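Local coordinates for UDP-glucose 4-epimerase (Brucella ovis, PDB 4WOK), which probably catalyses the NAD-dependent interconversion of UDP-glucose and UDP-galactose by inverting the configuration at C4 of the sugar, at residues K29-G33 with Q34-P38; A66-V69 with E70-K74; H199-P202 with R203-A207; R265-S268 with I269-V273. The protein carries 2 engineered substitutions. All coordinates share one frame; numbering follows the deposited sequence.

Contact 1: K29-G33 with Q34-P38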
loop_
_atom_site.group_PDB
_atom_site.type_symbol
_atom_site.label_atom_id
_atom_site.label_comp_id
_atom_site.label_asym_id
_atom_site.label_seq_id
_atom_site.Cartn_x
_atom_site.Cartn_y
_atom_site.Cartn_z
ATOM N N LYS A 29 -8.652 8.403 8.123
ATOM C CA LYS A 29 -9.776 8.032 8.991
ATOM C C LYS A 29 -9.278 7.512 10.333
ATOM O O LYS A 29 -9.785 7.901 11.396
ATOM C CB LYS A 29 -10.655 6.974 8.305
ATOM C CG LYS A 29 -11.808 6.436 9.161
ATOM C CD LYS A 29 -12.716 5.518 8.329
ATOM C CE LYS A 29 -14.038 5.221 9.022
ATOM N NZ LYS A 29 -13.898 4.192 10.084
ATOM N N LEU A 30 -8.280 6.635 10.292
ATOM C CA LEU A 30 -7.773 6.039 11.519
ATOM C C LEU A 30 -7.072 7.075 12.383
ATOM O O LEU A 30 -7.264 7.105 13.601
ATOM C CB LEU A 30 -6.814 4.888 11.225
ATOM C CG LEU A 30 -6.538 4.087 12.499
ATOM C CD1 LEU A 30 -7.630 3.067 12.727
ATOM C CD2 LEU A 30 -5.177 3.427 12.480
ATOM N N LEU A 31 -6.259 7.917 11.753
ATOM C CA LEU A 31 -5.557 8.962 12.489
ATOM C C LEU A 31 -6.551 9.791 13.286
ATOM O O LEU A 31 -6.335 10.062 14.465
ATOM C CB LEU A 31 -4.756 9.868 11.530
ATOM C CG LEU A 31 -3.412 9.307 11.060
ATOM C CD1 LEU A 31 -2.916 10.014 9.766
ATOM C CD2 LEU A 31 -2.357 9.443 12.152
ATOM N N ALA A 32 -7.643 10.184 12.635
ATOM C CA ALA A 32 -8.655 11.022 13.268
ATOM C C ALA A 32 -9.332 10.297 14.420
ATOM O O ALA A 32 -9.718 10.920 15.411
ATOM C CB ALA A 32 -9.693 11.479 12.249
ATOM N N GLY A 33 -9.468 8.981 14.292
ATOM C CA GLY A 33 -10.025 8.179 15.366
ATOM C C GLY A 33 -9.112 8.143 16.579
ATOM O O GLY A 33 -9.571 7.960 17.710
ATOM N N GLN A 34 -7.811 8.318 16.357
ATOM C CA GLN A 34 -6.879 8.283 17.477
ATOM C C GLN A 34 -6.530 9.689 17.963
ATOM O O GLN A 34 -5.624 9.872 18.771
ATOM C CB GLN A 34 -5.622 7.493 17.102
ATOM C CG GLN A 34 -5.918 6.001 16.909
ATOM C CD GLN A 34 -4.692 5.172 16.567
ATOM O OE1 GLN A 34 -3.561 5.578 16.823
ATOM N NE2 GLN A 34 -4.917 3.993 15.988
ATOM N N GLY A 35 -7.284 10.675 17.494
ATOM C CA GLY A 35 -7.140 12.023 18.008
ATOM C C GLY A 35 -6.168 12.914 17.258
ATOM O O GLY A 35 -5.910 14.040 17.677
ATOM N N TYR A 36 -5.608 12.414 16.166
ATOM C CA TYR A 36 -4.794 13.260 15.304
ATOM C C TYR A 36 -5.684 14.036 14.350
ATOM O O TYR A 36 -6.848 13.688 14.136
ATOM C CB TYR A 36 -3.777 12.435 14.508
ATOM C CG TYR A 36 -2.679 11.835 15.351
ATOM C CD1 TYR A 36 -1.599 12.608 15.773
ATOM C CD2 TYR A 36 -2.720 10.503 15.732
ATOM C CE1 TYR A 36 -0.591 12.064 16.538
ATOM C CE2 TYR A 36 -1.719 9.949 16.502
ATOM C CZ TYR A 36 -0.654 10.735 16.901
ATOM O OH TYR A 36 0.352 10.191 17.668
ATOM N N ALA A 37 -5.130 15.102 13.789
ATOM C CA ALA A 37 -5.802 15.843 12.738
ATOM C C ALA A 37 -5.083 15.573 11.427
ATOM O O ALA A 37 -4.090 16.227 11.106
ATOM C CB ALA A 37 -5.826 17.336 13.048
ATOM N N PRO A 38 -5.580 14.595 10.667
ATOM C CA PRO A 38 -4.940 14.384 9.370
ATOM C C PRO A 38 -5.140 15.578 8.450
ATOM O O PRO A 38 -6.224 16.157 8.368
ATOM C CB PRO A 38 -5.643 13.135 8.825
ATOM C CG PRO A 38 -7.010 13.160 9.455
ATOM C CD PRO A 38 -6.773 13.744 10.863
#

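Contact 2: A66-V69 with E70-K74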
loop_
_atom_site.group_PDB
_atom_site.type_symbol
_atom_site.label_atom_id
_atom_site.label_comp_id
_atom_site.label_asym_id
_atom_site.label_seq_id
_atom_site.Cartn_x
_atom_site.Cartn_y
_atom_site.Cartn_z
ATOM N N ALA A 66 7.463 24.451 -3.527
ATOM C CA ALA A 66 7.040 25.642 -2.769
ATOM C C ALA A 66 5.722 25.382 -2.046
ATOM O O ALA A 66 5.557 25.718 -0.875
ATOM C CB ALA A 66 6.905 26.862 -3.686
ATOM N N ARG A 67 4.771 24.779 -2.744
ATOM C CA ARG A 67 3.470 24.545 -2.150
ATOM C C ARG A 67 3.559 23.532 -1.019
ATOM O O ARG A 67 2.857 23.646 -0.023
ATOM C CB ARG A 67 2.479 24.059 -3.204
ATOM C CG ARG A 67 1.033 23.989 -2.708
ATOM C CD ARG A 67 0.117 23.860 -3.906
ATOM N NE ARG A 67 -1.286 23.818 -3.525
ATOM C CZ ARG A 67 -2.016 24.888 -3.235
ATOM N NH1 ARG A 67 -1.470 26.103 -3.274
ATOM N NH2 ARG A 67 -3.288 24.737 -2.899
ATOM N N LEU A 68 4.411 22.528 -1.187
ATOM C CA LEU A 68 4.580 21.519 -0.145
ATOM C C LEU A 68 5.249 22.123 1.102
ATOM O O LEU A 68 4.825 21.881 2.240
ATOM C CB LEU A 68 5.392 20.351 -0.697
ATOM C CG LEU A 68 5.483 19.058 0.103
ATOM C CD1 LEU A 68 4.096 18.547 0.528
ATOM C CD2 LEU A 68 6.199 18.041 -0.769
ATOM N N VAL A 69 6.288 22.923 0.890
ATOM C CA VAL A 69 6.928 23.628 2.007
ATOM C C VAL A 69 5.946 24.560 2.721
ATOM O O VAL A 69 5.883 24.602 3.962
ATOM C CB VAL A 69 8.151 24.423 1.513
ATOM C CG1 VAL A 69 8.632 25.412 2.567
ATOM C CG2 VAL A 69 9.280 23.467 1.121
ATOM N N GLU A 70 5.172 25.304 1.939
ATOM C CA GLU A 70 4.169 26.215 2.487
ATOM C C GLU A 70 3.224 25.455 3.404
ATOM O O GLU A 70 2.872 25.911 4.496
ATOM C CB GLU A 70 3.389 26.866 1.352
ATOM C CG GLU A 70 2.345 27.894 1.764
ATOM C CD GLU A 70 1.582 28.407 0.549
ATOM O OE1 GLU A 70 2.137 29.234 -0.208
ATOM O OE2 GLU A 70 0.438 27.956 0.327
ATOM N N THR A 71 2.830 24.276 2.939
ATOM C CA THR A 71 1.895 23.446 3.680
ATOM C C THR A 71 2.501 22.957 4.975
ATOM O O THR A 71 1.861 23.008 6.029
ATOM C CB THR A 71 1.453 22.245 2.839
ATOM O OG1 THR A 71 0.788 22.725 1.670
ATOM C CG2 THR A 71 0.491 21.363 3.635
ATOM N N MET A 72 3.737 22.476 4.911
ATOM C CA MET A 72 4.408 22.045 6.138
ATOM C C MET A 72 4.610 23.194 7.132
ATOM O O MET A 72 4.502 23.003 8.353
ATOM C CB MET A 72 5.741 21.391 5.795
ATOM C CG MET A 72 5.574 20.103 4.970
ATOM S SD MET A 72 7.164 19.304 4.730
ATOM C CE MET A 72 6.652 17.876 3.735
ATOM N N GLU A 73 4.880 24.391 6.621
ATOM C CA GLU A 73 5.046 25.556 7.502
ATOM C C GLU A 73 3.719 25.938 8.159
ATOM O O GLU A 73 3.668 26.263 9.355
ATOM C CB GLU A 73 5.639 26.736 6.717
ATOM C CG GLU A 73 7.061 26.427 6.257
ATOM C CD GLU A 73 7.759 27.582 5.543
ATOM O OE1 GLU A 73 7.096 28.568 5.151
ATOM O OE2 GLU A 73 8.995 27.491 5.388
ATOM N N LYS A 74 2.638 25.888 7.394
ATOM C CA LYS A 74 1.329 26.214 7.952
ATOM C C LYS A 74 0.894 25.212 9.028
ATOM O O LYS A 74 0.394 25.605 10.083
ATOM C CB LYS A 74 0.278 26.277 6.845
ATOM C CG LYS A 74 -1.132 26.493 7.368
ATOM C CD LYS A 74 -2.142 26.613 6.233
ATOM C CE LYS A 74 -3.544 26.875 6.782
ATOM N NZ LYS A 74 -4.537 27.107 5.696
#

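Contact 3: H199-P202 with R203-A207. With ZN (zinc ion), chain C.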
loop_
_atom_site.group_PDB
_atom_site.type_symbol
_atom_site.label_atom_id
_atom_site.label_comp_id
_atom_site.label_asym_id
_atom_site.label_seq_id
_atom_site.Cartn_x
_atom_site.Cartn_y
_atom_site.Cartn_z
ATOM N N HIS A 199 -5.953 -4.356 -9.630
ATOM C CA HIS A 199 -5.634 -5.251 -8.522
ATOM C C HIS A 199 -6.537 -6.477 -8.566
ATOM O O HIS A 199 -7.680 -6.399 -9.009
ATOM C CB HIS A 199 -5.744 -4.509 -7.193
ATOM C CG HIS A 199 -4.739 -3.403 -7.058
ATOM N ND1 HIS A 199 -5.091 -2.071 -7.023
ATOM C CD2 HIS A 199 -3.387 -3.439 -6.982
ATOM C CE1 HIS A 199 -3.996 -1.332 -6.924
ATOM N NE2 HIS A 199 -2.952 -2.139 -6.894
ATOM N N LEU A 200 -6.002 -7.602 -8.108
ATOM C CA LEU A 200 -6.599 -8.913 -8.351
ATOM C C LEU A 200 -7.975 -9.092 -7.701
ATOM O O LEU A 200 -8.936 -9.467 -8.371
ATOM C CB LEU A 200 -5.634 -10.000 -7.868
ATOM C CG LEU A 200 -5.912 -11.467 -8.205
ATOM C CD1 LEU A 200 -6.853 -12.086 -7.187
ATOM C CD2 LEU A 200 -6.447 -11.608 -9.635
ATOM N N ILE A 201 -8.077 -8.838 -6.400
ATOM C CA ILE A 201 -9.343 -9.080 -5.721
ATOM C C ILE A 201 -10.466 -8.157 -6.235
ATOM O O ILE A 201 -11.585 -8.624 -6.487
ATOM C CB ILE A 201 -9.185 -8.954 -4.204
ATOM C CG1 ILE A 201 -8.245 -10.054 -3.701
ATOM C CG2 ILE A 201 -10.536 -9.047 -3.544
ATOM C CD1 ILE A 201 -7.998 -10.049 -2.203
ATOM N N PRO A 202 -10.169 -6.858 -6.436
ATOM C CA PRO A 202 -11.182 -6.043 -7.114
ATOM C C PRO A 202 -11.579 -6.534 -8.498
ATOM O O PRO A 202 -12.769 -6.507 -8.807
ATOM C CB PRO A 202 -10.505 -4.677 -7.212
ATOM C CG PRO A 202 -9.692 -4.620 -5.948
ATOM C CD PRO A 202 -9.118 -6.010 -5.837
ATOM N N ARG A 203 -10.617 -6.954 -9.314
ATOM C CA ARG A 203 -10.943 -7.455 -10.641
ATOM C C ARG A 203 -11.808 -8.715 -10.546
ATOM O O ARG A 203 -12.803 -8.861 -11.265
ATOM C CB ARG A 203 -9.666 -7.728 -11.437
ATOM C CG ARG A 203 -8.970 -6.451 -11.934
ATOM C CD ARG A 203 -7.708 -6.759 -12.734
ATOM N NE ARG A 203 -7.964 -7.674 -13.849
ATOM C CZ ARG A 203 -7.398 -8.874 -13.980
ATOM N NH1 ARG A 203 -6.533 -9.305 -13.065
ATOM N NH2 ARG A 203 -7.690 -9.643 -15.027
ATOM N N ALA A 204 -11.453 -9.617 -9.639
ATOM C CA ALA A 204 -12.226 -10.853 -9.501
ATOM C C ALA A 204 -13.669 -10.537 -9.094
ATOM O O ALA A 204 -14.617 -11.157 -9.581
ATOM C CB ALA A 204 -11.570 -11.789 -8.497
ATOM N N MET A 205 -13.836 -9.550 -8.218
ATOM C CA MET A 205 -15.169 -9.166 -7.755
ATOM C C MET A 205 -15.972 -8.476 -8.848
ATOM O O MET A 205 -17.169 -8.745 -9.027
ATOM C CB MET A 205 -15.073 -8.254 -6.527
ATOM C CG MET A 205 -14.648 -8.999 -5.292
ATOM S SD MET A 205 -14.438 -7.948 -3.848
ATOM C CE MET A 205 -14.162 -9.226 -2.620
ATOM N N MET A 206 -15.319 -7.579 -9.568
ATOM C CA MET A 206 -15.954 -6.909 -10.688
ATOM C C MET A 206 -16.441 -7.936 -11.704
ATOM O O MET A 206 -17.536 -7.804 -12.242
ATOM C CB MET A 206 -14.990 -5.925 -11.344
ATOM C CG MET A 206 -14.691 -4.689 -10.477
ATOM S SD MET A 206 -13.267 -3.766 -11.093
ATOM C CE MET A 206 -13.935 -3.120 -12.626
ATOM N N ALA A 207 -15.629 -8.959 -11.943
ATOM C CA ALA A 207 -15.987 -10.005 -12.904
ATOM C C ALA A 207 -17.196 -10.803 -12.392
ATOM O O ALA A 207 -18.141 -11.050 -13.129
ATOM C CB ALA A 207 -14.807 -10.916 -13.158
HETATM ZN ZN ZN C . -6.884 -1.052 -7.143
#

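Contact 4: R265-S268 with I269-V273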
loop_
_atom_site.group_PDB
_atom_site.type_symbol
_atom_site.label_atom_id
_atom_site.label_comp_id
_atom_site.label_asym_id
_atom_site.label_seq_id
_atom_site.Cartn_x
_atom_site.Cartn_y
_atom_site.Cartn_z
ATOM N N ARG A 265 1.106 -15.451 5.992
ATOM C CA ARG A 265 0.491 -16.546 5.246
ATOM C C ARG A 265 -0.045 -16.071 3.895
ATOM O O ARG A 265 -0.709 -15.038 3.808
ATOM C CB ARG A 265 -0.634 -17.173 6.065
ATOM N N GLY A 266 0.248 -16.830 2.845
ATOM C CA GLY A 266 -0.201 -16.493 1.507
ATOM C C GLY A 266 -1.596 -16.981 1.171
ATOM O O GLY A 266 -2.215 -17.742 1.924
ATOM N N THR A 267 -2.089 -16.546 0.018
ATOM C CA THR A 267 -3.424 -16.907 -0.442
ATOM C C THR A 267 -3.421 -17.174 -1.938
ATOM O O THR A 267 -2.888 -16.378 -2.701
ATOM C CB THR A 267 -4.427 -15.793 -0.137
ATOM O OG1 THR A 267 -4.252 -15.360 1.219
ATOM C CG2 THR A 267 -5.847 -16.289 -0.342
ATOM N N SER A 268 -4.020 -18.281 -2.366
ATOM C CA SER A 268 -4.039 -18.602 -3.786
ATOM C C SER A 268 -5.213 -17.932 -4.498
ATOM O O SER A 268 -6.188 -17.525 -3.865
ATOM C CB SER A 268 -4.104 -20.117 -3.997
ATOM O OG SER A 268 -5.436 -20.573 -3.887
ATOM N N ILE A 269 -5.106 -17.819 -5.818
ATOM C CA ILE A 269 -6.182 -17.276 -6.648
ATOM C C ILE A 269 -7.473 -18.070 -6.459
ATOM O O ILE A 269 -8.565 -17.499 -6.339
ATOM C CB ILE A 269 -5.807 -17.298 -8.154
ATOM C CG1 ILE A 269 -4.504 -16.536 -8.414
ATOM C CG2 ILE A 269 -6.951 -16.766 -8.999
ATOM C CD1 ILE A 269 -4.634 -15.037 -8.344
ATOM N N ARG A 270 -7.337 -19.395 -6.444
ATOM C CA ARG A 270 -8.484 -20.277 -6.286
ATOM C C ARG A 270 -9.213 -19.977 -4.981
ATOM O O ARG A 270 -10.439 -19.848 -4.975
ATOM C CB ARG A 270 -8.052 -21.748 -6.337
ATOM C CG ARG A 270 -9.199 -22.745 -6.193
ATOM C CD ARG A 270 -10.154 -22.685 -7.386
ATOM N NE ARG A 270 -9.518 -23.127 -8.626
ATOM C CZ ARG A 270 -9.876 -22.717 -9.840
ATOM N NH1 ARG A 270 -10.872 -21.848 -9.986
ATOM N NH2 ARG A 270 -9.233 -23.172 -10.909
ATOM N N GLU A 271 -8.462 -19.834 -3.887
ATOM C CA GLU A 271 -9.062 -19.532 -2.588
ATOM C C GLU A 271 -9.902 -18.267 -2.664
ATOM O O GLU A 271 -11.013 -18.204 -2.141
ATOM C CB GLU A 271 -7.995 -19.356 -1.511
ATOM C CG GLU A 271 -7.150 -20.578 -1.189
ATOM C CD GLU A 271 -6.092 -20.259 -0.139
ATOM O OE1 GLU A 271 -6.470 -20.004 1.024
ATOM O OE2 GLU A 271 -4.890 -20.232 -0.476
ATOM N N ILE A 272 -9.348 -17.253 -3.320
ATOM C CA ILE A 272 -10.028 -15.977 -3.456
ATOM C C ILE A 272 -11.320 -16.125 -4.249
ATOM O O ILE A 272 -12.380 -15.685 -3.817
ATOM C CB ILE A 272 -9.109 -14.934 -4.126
ATOM C CG1 ILE A 272 -8.057 -14.467 -3.120
ATOM C CG2 ILE A 272 -9.916 -13.748 -4.640
ATOM C CD1 ILE A 272 -6.889 -13.763 -3.745
ATOM N N VAL A 273 -11.224 -16.756 -5.409
ATOM C CA VAL A 273 -12.389 -16.986 -6.246
ATOM C C VAL A 273 -13.443 -17.803 -5.491
ATOM O O VAL A 273 -14.627 -17.459 -5.493
ATOM C CB VAL A 273 -11.979 -17.693 -7.551
ATOM C CG1 VAL A 273 -13.164 -18.378 -8.199
ATOM C CG2 VAL A 273 -11.335 -16.687 -8.488
#

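Contact 1: K29-G33 with Q34-P38
Tyr36 and Leu31 meet where helix 22-33 ends and the chain turns back toward strand 37-42. From the tyrosine, CB lies 3.5 Å from Leu31 O. With CG anti to the carbonyl carbon (chi1 -69°), the ring comes alongside Leu31: CG and CD2 come up to methyl CD2 of Leu31, which meets the ring obliquely with 3.8 Å between the two CD2 atoms, while Leu31 O lies at the ring edge, in its plane. At the tip, OH leaves the contact to hydrogen-bond Glu248 and Lys251 on helix 236-251, so an amphipathic side chain suits this place, apolar at its base and polar at its end. The turn that leads into it is a Schellman motif, closing the helix of the first beta-alpha-beta unit of the Rossmann fold. Tyr36 N bonds to Leu31 O at 3.0 Å, and Gly35 N makes a weak bond to Ala32 O at 3.2 Å. Gly35 is the C-prime residue: at its positive phi (92°) a CB would jam against the preceding carbonyl oxygen. Leu31 O also accepts from Gln34 N, the two donors arriving from opposite faces of the carbonyl plane. Farther on, Ala32 CB touches Pro38 CD at 3.9 Å, a methyl small enough for the proline ring to lie near the helix, and Ala32 CA makes a CH···O contact of 3.3 Å with Tyr36 O.

Contact 2: A66-V69 with E70-K74
Helix 65-75 of the NAD-binding Rossmann fold supplies this contact, two successive turns of one alpha-helix in which Thr71 reaches back to Arg67. The threonine OG1 is anti to its own carbonyl carbon (chi1 -61°), which folds the hydroxyl against the helix, and it donates to Arg67 O at 2.8 Å. That oxygen also takes the regular helical bond from Thr71 N, the two donors approaching from opposite faces of its carbonyl plane. A buried threonine thus satisfies its hydroxyl within its own helix, and the side chain packs on Tyr41 and Val58 of the parallel sheet. Arg67 is anchored to the neighbouring strand by NE, which bonds to Glu59 O; Glu70 OE2, 4.5 Å from Arg67 NH1 and well out of the guanidinium plane, adds probably no more than a diffuse attraction. On the face turned to helix 96-116, the flexible, extended Met72 brings CE to Leu68 CG at 4.0 Å, and both side chains pack on Leu110. At the exposed margin, Val69 and Glu73 run side by side, pointing the same way, with Glu73 CG 3.2 Å from Val69 O and Val69 CG1 3.5 Å from Glu73 OE2.

Contact 3: H199-P202 with R203-A207
Ile201 and Met205, one turn apart on helix 200-209, lie side by side and point the same way. The unbranched methionine is extended beyond CG, which carries its CE along the isoleucine to within 3.7 Å of CG2. Together the two make an apolar ridge against Ile323 of helix 319-326, where a branched residue offers bulk and a methionine pliancy. Leu200 and Arg203 are set differently, crossing at about a right angle: Leu200 CD2 approaches the guanidinium obliquely, 4.1 Å from NH1. The arginine gets there because its chain bends at chi3 (55°), after CG has passed 3.2 Å from His199 O. Ala204, a small residue, packs on Ile276 and Leu215, its N bonding to Leu200 O at 2.8 Å. Pro202 fits the first turn, where its missing N-H costs no helical bond.

His199 occupies the N-cap position, and its side chain leaves the backbone on the side away from residues 203-207. Its ring reaches the zinc ion through ND1 at 2.1 Å, with Glu192, His194 and Glu197 completing the site; the residue also touches NAD. Its O accepts from Arg203 N, at 3.0 Å and in the carbonyl plane. One residue therefore couples metal, cofactor and helix start: the carbonyl bond ties the backbone of this zinc-binding histidine to the first turn, which probably restricts how far the imidazole can shift.

Contact 4: R265-S268 with I269-V273
The first torsions of Ser268 and Glu271 bring their polar groups together: the serine OG stands between its backbone N and carbonyl carbon (chi1 82°), and the glutamate CG is anti to its carbonyl carbon (chi1 -64°), with the chain extended beyond it back toward the serine. The outcome is a capping box at the N terminus of helix 269-280. Ser268 OG accepts from Glu271 N at 3.1 Å, and in return Ser268 N donates to Glu271 OE2 at 2.9 Å with an angle at the hydrogen of 167°. The donor lies above the carboxylate plane. Each residue type fits its place: serine has a short hydroxyl that can accept from an amide of the first turn, where no carbonyl of a preceding helical turn is there to accept, and glutamate is long enough to come back to the cap's own amide. Its negative charge near the start of the helix should also interact favourably with the helix dipole. Ser268 OG has a second partner, Asp226, so the cap is tied to a loop as well as to the helix.

Ser268 also closes strand 267-268, which runs antiparallel to strand 230-235, and the chain enters the helix directly from it. Thr267, just before it, crosses the glutamate obliquely, and its methyl CG2 touches Glu271 CB at 3.9 Å, an apolar contact over the aliphatic part of an otherwise charged chain. The same methyl also meets Ile272, whose N makes the first helical bond to Ser268 O at 3.2 Å and whose CG1 lies 4.0 Å from Thr267 CG2.

How the contacts relate
All four contacts are local and follow in series along the chain; none nests in or crosses another. Contact 1 closes the turn from helix 22-33 into strand 37-42. Contact 2 holds successive turns of helix 65-75, which packs on the same parallel sheet, its nearest atoms about 9 Å from contact 1. Contacts 3 and 4 lie far from contact 2, across the centre of the chain, each at the start of a helix: 200-209 beside the zinc site, 269-280 after a short strand. Only these two touch, Leu200 CG meeting Ile269 CD1 at 3.8 Å and Ile201 CG1 meeting Ile272 CD1 at 3.9 Å, so the two helix starts share an apolar seam.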